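Local coordinates for protein lectin (Trichosanthes anguina, PDB 4HR6) that binds galactosides through its beta-trefoil lectin domains, as the carbohydrate-binding chain of a three-chain, nontoxic homologue of type II ribosome-inactivating proteins, at residues P137-I142 with R182-R187; T180-V183 with L189-T192. All coordinates share one frame; numbering follows the deposited sequence.

How the contacts relate
Contacts 1 and 2 meet on strand 181-183 and share R182 and V183, with centres about 8 Å apart. Contact 1 (137-142 with 182-187) lies at the surface and is thin: a few side chains from strand 138-143, the residue before it and the turn after strand 181-183 touch past strand 173-175. No hydrogen bond crosses it; the polar groups of 182-187 bond to one another and to neighbours such as R169 and Y176. Contact 2 (180-183 with 189-192) is mostly buried and joins neighbouring strands directly, by backbone hydrogen bonds, apolar packing and a half-cystine. The two are in touch through I142 CD1 and I181 CG2, 4.1 Å apart. Both fall within the second ricin-type beta-trefoil range.

Contact 1 of 2, residues P137-I142 with R182-R187; sequences PIIGSI and RVDDNR
The backbones of 137-142 and 182-187 stay well apart, I139 and D184 coming no nearer than 7.7 Å between CA atoms, because strand 173-175 runs between strands 138-143 and 181-183. Side chains bridge the distance. The R187 guanidinium passes obliquely by two apolar groups, with NH1 4.1 Å from P137 CG and NH2 4.0 Å from I139 CD1; in both pairs the side chains cross at about a right angle. I139 CD1 also lies 4.0 Å from D184 OD1, so this one methyl touches both members of a salt bridge. That ion pair sets the guanidinium in place: R187 grips D184 side-on, NE bonding to the backbone O of D184 at 2.9 Å and NH2 to D184 OD1 at 2.6 Å. D184 CG is anti to the backbone N (chi1 -176°), which brings OD1 up to I139 CD1. Its second oxygen, OD2, is held by R169 and S172, while R187 NH1 bonds to the Y176 hydroxyl. A further bond, R182 NH1 to R187 O, is 2.9 Å long and fastens the turn after the strand. This turn meets the antiparallel sheet 181-183, 173-175, 138-143, 261-263 of the second ricin-type beta-trefoil domain.

Contact 2 of 2, residues T180-V183 with L189-T192; sequences TIRV and LCVT
In I181 and V191 the first torsions bring the branches together: I181 CG1 lies anti to the carbonyl carbon (chi1 -56°), which leaves CG2 anti to the backbone N, while V191 CG1 is anti to the backbone N (chi1 170°), which places CG2 anti to the carbonyl carbon; the two CG2 methyls pack at 3.8 Å. The backbones of the same two residues are joined by a straight hydrogen bond, V191 N to I181 O, 2.8 Å long with 173° at the hydrogen. A longer one, V183 N to L189 O at 3.2 Å, closes the other side of the antiparallel non-hydrogen-bonded pair R182-C190. Beyond it V183 CG2 reaches L189 CB at 3.9 Å. R182 and C190 share the other face of the sheet, where C190 SG is disulfide-bonded to C209 and sits 3.7 Å from T180 CG2. The extended R182 chain runs past this sulfur, its NE 3.8 Å away, to bond with T180 OG1 at 2.8 Å and nearly in the guanidinium plane; D178 takes both T180 OG1 and R182 NH2. W173 touches I181, V183 and V191. The chemistry is thus split by face: a hydrophobic layer against W173, and a polar, disulfide-linked side on which D178 probably offsets the arginine's charge and T180 helps fix its rotation.

Contact 1 of 2, residues P137-I142 with R182-R187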
loop_
_atom_site.group_PDB
_atom_site.type_symbol
_atom_site.label_atom_id
_atom_site.label_comp_id
_atom_site.label_asym_id
_atom_site.label_seq_id
_atom_site.Cartn_x
_atom_site.Cartn_y
_atom_site.Cartn_z
ATOM N N PRO C 137 -13.799 3.636 6.600
ATOM C CA PRO C 137 -12.613 4.478 6.509
ATOM C C PRO C 137 -11.399 3.770 7.115
ATOM O O PRO C 137 -11.540 3.039 8.101
ATOM C CB PRO C 137 -12.971 5.717 7.347
ATOM C CG PRO C 137 -14.435 5.625 7.627
ATOM C CD PRO C 137 -14.790 4.173 7.558
ATOM N N ILE C 138 -10.232 4.004 6.529
ATOM C CA ILE C 138 -8.986 3.435 7.028
ATOM C C ILE C 138 -8.375 4.407 8.030
ATOM O O ILE C 138 -7.985 5.514 7.660
ATOM C CB ILE C 138 -7.943 3.232 5.892
ATOM C CG1 ILE C 138 -8.504 2.386 4.745
ATOM C CG2 ILE C 138 -6.661 2.622 6.453
ATOM C CD1 ILE C 138 -9.030 1.046 5.179
ATOM N N ILE C 139 -8.264 3.982 9.283
ATOM C CA ILE C 139 -7.667 4.800 10.331
ATOM C C ILE C 139 -6.167 4.603 10.424
ATOM O O ILE C 139 -5.693 3.472 10.519
ATOM C CB ILE C 139 -8.206 4.426 11.737
ATOM C CG1 ILE C 139 -9.741 4.410 11.783
ATOM C CG2 ILE C 139 -7.613 5.346 12.805
ATOM C CD1 ILE C 139 -10.393 5.661 11.261
ATOM N N GLY C 140 -5.416 5.694 10.486
ATOM C CA GLY C 140 -4.014 5.594 10.855
ATOM C C GLY C 140 -3.314 6.915 11.069
ATOM O O GLY C 140 -3.937 7.983 11.001
ATOM N N SER C 141 -2.017 6.833 11.365
ATOM C CA SER C 141 -1.152 8.008 11.405
ATOM C C SER C 141 -0.533 8.178 10.055
ATOM O O SER C 141 -0.433 7.219 9.288
ATOM C CB SER C 141 -0.034 7.840 12.433
ATOM O OG SER C 141 -0.575 7.518 13.696
ATOM N N ILE C 142 -0.132 9.407 9.753
ATOM C CA ILE C 142 0.551 9.699 8.519
ATOM C C ILE C 142 1.935 10.197 8.883
ATOM O O ILE C 142 2.069 11.227 9.563
ATOM C CB ILE C 142 -0.192 10.748 7.697
ATOM C CG1 ILE C 142 -1.600 10.262 7.398
ATOM C CG2 ILE C 142 0.565 11.033 6.416
ATOM C CD1 ILE C 142 -2.493 11.313 6.762
ATOM N N ARG C 182 -9.710 12.866 6.844
ATOM C CA ARG C 182 -10.502 13.522 7.858
ATOM C C ARG C 182 -9.932 13.388 9.256
ATOM O O ARG C 182 -9.272 12.401 9.585
ATOM C CB ARG C 182 -11.918 12.959 7.848
ATOM C CG ARG C 182 -12.562 13.086 6.487
ATOM C CD ARG C 182 -14.058 12.922 6.543
ATOM N NE ARG C 182 -14.602 13.012 5.188
ATOM C CZ ARG C 182 -15.886 13.208 4.903
ATOM N NH1 ARG C 182 -16.775 13.337 5.879
ATOM N NH2 ARG C 182 -16.275 13.270 3.639
ATOM N N VAL C 183 -10.227 14.392 10.084
ATOM C CA VAL C 183 -9.810 14.413 11.476
ATOM C C VAL C 183 -10.625 13.327 12.159
ATOM O O VAL C 183 -11.846 13.267 12.012
ATOM C CB VAL C 183 -10.030 15.809 12.117
ATOM C CG1 VAL C 183 -9.655 15.802 13.587
ATOM C CG2 VAL C 183 -9.204 16.856 11.378
ATOM N N ASP C 184 -9.944 12.449 12.877
ATOM C CA ASP C 184 -10.576 11.235 13.358
ATOM C C ASP C 184 -11.663 11.575 14.365
ATOM O O ASP C 184 -12.763 11.029 14.291
ATOM C CB ASP C 184 -9.527 10.295 13.966
ATOM C CG ASP C 184 -10.103 8.969 14.401
ATOM O OD1 ASP C 184 -11.162 8.557 13.884
ATOM O OD2 ASP C 184 -9.473 8.320 15.249
ATOM N N ASP C 185 -11.352 12.489 15.283
ATOM C CA ASP C 185 -12.312 12.951 16.295
ATOM C C ASP C 185 -13.442 13.826 15.734
ATOM O O ASP C 185 -14.467 13.984 16.392
ATOM C CB ASP C 185 -11.593 13.712 17.419
ATOM C CG ASP C 185 -10.963 12.781 18.459
ATOM O OD1 ASP C 185 -11.110 11.541 18.362
ATOM O OD2 ASP C 185 -10.315 13.305 19.390
ATOM N N ASN C 186 -13.259 14.384 14.537
ATOM C CA ASN C 186 -14.290 15.216 13.902
ATOM C C ASN C 186 -14.387 14.994 12.387
ATOM O O ASN C 186 -13.629 15.573 11.613
ATOM C CB ASN C 186 -14.012 16.698 14.209
ATOM C CG ASN C 186 -15.195 17.605 13.908
ATOM O OD1 ASN C 186 -16.115 17.244 13.172
ATOM N ND2 ASN C 186 -15.170 18.801 14.486
ATOM N N ARG C 187 -15.358 14.185 11.968
ATOM C CA ARG C 187 -15.454 13.753 10.564
ATOM C C ARG C 187 -16.078 14.790 9.629
ATOM O O ARG C 187 -16.241 14.526 8.445
ATOM C CB ARG C 187 -16.230 12.434 10.461
ATOM C CG ARG C 187 -15.682 11.300 11.322
ATOM C CD ARG C 187 -14.269 10.882 10.920
ATOM N NE ARG C 187 -13.739 9.901 11.862
ATOM C CZ ARG C 187 -13.964 8.587 11.816
ATOM N NH1 ARG C 187 -14.713 8.053 10.857
ATOM N NH2 ARG C 187 -13.430 7.800 12.745
#

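Contact 2 of 2, residues T180-V183 with L189-T192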
loop_
_atom_site.group_PDB
_atom_site.type_symbol
_atom_site.label_atom_id
_atom_site.label_comp_id
_atom_site.label_asym_id
_atom_site.label_seq_id
_atom_site.Cartn_x
_atom_site.Cartn_y
_atom_site.Cartn_z
ATOM N N THR C 180 -11.119 11.704 0.770
ATOM C CA THR C 180 -10.877 12.711 1.776
ATOM C C THR C 180 -10.038 12.137 2.908
ATOM O O THR C 180 -10.103 10.944 3.202
ATOM C CB THR C 180 -12.169 13.303 2.378
ATOM O OG1 THR C 180 -12.984 12.273 2.971
ATOM C CG2 THR C 180 -12.941 14.100 1.326
ATOM N N ILE C 181 -9.249 13.009 3.521
ATOM C CA ILE C 181 -8.527 12.709 4.745
ATOM C C ILE C 181 -9.137 13.536 5.857
ATOM O O ILE C 181 -9.096 14.756 5.814
ATOM C CB ILE C 181 -7.033 13.041 4.609
ATOM C CG1 ILE C 181 -6.454 12.298 3.404
ATOM C CG2 ILE C 181 -6.314 12.655 5.900
ATOM C CD1 ILE C 181 -5.020 12.656 3.058
ATOM N N ARG C 182 -9.710 12.866 6.844
ATOM C CA ARG C 182 -10.502 13.522 7.858
ATOM C C ARG C 182 -9.932 13.388 9.256
ATOM O O ARG C 182 -9.272 12.401 9.585
ATOM C CB ARG C 182 -11.918 12.959 7.848
ATOM C CG ARG C 182 -12.562 13.086 6.487
ATOM C CD ARG C 182 -14.058 12.922 6.543
ATOM N NE ARG C 182 -14.602 13.012 5.188
ATOM C CZ ARG C 182 -15.886 13.208 4.903
ATOM N NH1 ARG C 182 -16.775 13.337 5.879
ATOM N NH2 ARG C 182 -16.275 13.270 3.639
ATOM N N VAL C 183 -10.227 14.392 10.084
ATOM C CA VAL C 183 -9.810 14.413 11.476
ATOM C C VAL C 183 -10.625 13.327 12.159
ATOM O O VAL C 183 -11.846 13.267 12.012
ATOM C CB VAL C 183 -10.030 15.809 12.117
ATOM C CG1 VAL C 183 -9.655 15.802 13.587
ATOM C CG2 VAL C 183 -9.204 16.856 11.378
ATOM N N LEU C 189 -14.515 17.569 9.295
ATOM C CA LEU C 189 -13.275 18.293 8.994
ATOM C C LEU C 189 -12.323 17.553 8.036
ATOM O O LEU C 189 -11.935 16.416 8.283
ATOM C CB LEU C 189 -12.540 18.569 10.306
ATOM C CG LEU C 189 -13.276 19.437 11.333
ATOM C CD1 LEU C 189 -12.464 19.561 12.612
ATOM C CD2 LEU C 189 -13.565 20.812 10.747
ATOM N N CYS C 190 -11.909 18.230 6.971
ATOM C CA CYS C 190 -11.143 17.624 5.901
ATOM C C CYS C 190 -9.815 18.324 5.716
ATOM O O CYS C 190 -9.734 19.539 5.830
ATOM C CB CYS C 190 -11.917 17.730 4.589
ATOM S SG CYS C 190 -13.087 16.398 4.255
ATOM N N VAL C 191 -8.777 17.553 5.406
ATOM C CA VAL C 191 -7.503 18.107 4.980
ATOM C C VAL C 191 -7.741 18.784 3.643
ATOM O O VAL C 191 -8.276 18.173 2.732
ATOM C CB VAL C 191 -6.423 17.010 4.852
ATOM C CG1 VAL C 191 -5.178 17.538 4.170
ATOM C CG2 VAL C 191 -6.087 16.439 6.223
ATOM N N THR C 192 -7.335 20.049 3.531
ATOM C CA THR C 192 -7.721 20.901 2.393
ATOM C C THR C 192 -6.586 21.800 1.970
ATOM O O THR C 192 -5.892 22.340 2.812
ATOM C CB THR C 192 -8.887 21.837 2.766
ATOM O OG1 THR C 192 -9.911 21.113 3.464
ATOM C CG2 THR C 192 -9.463 22.498 1.509
#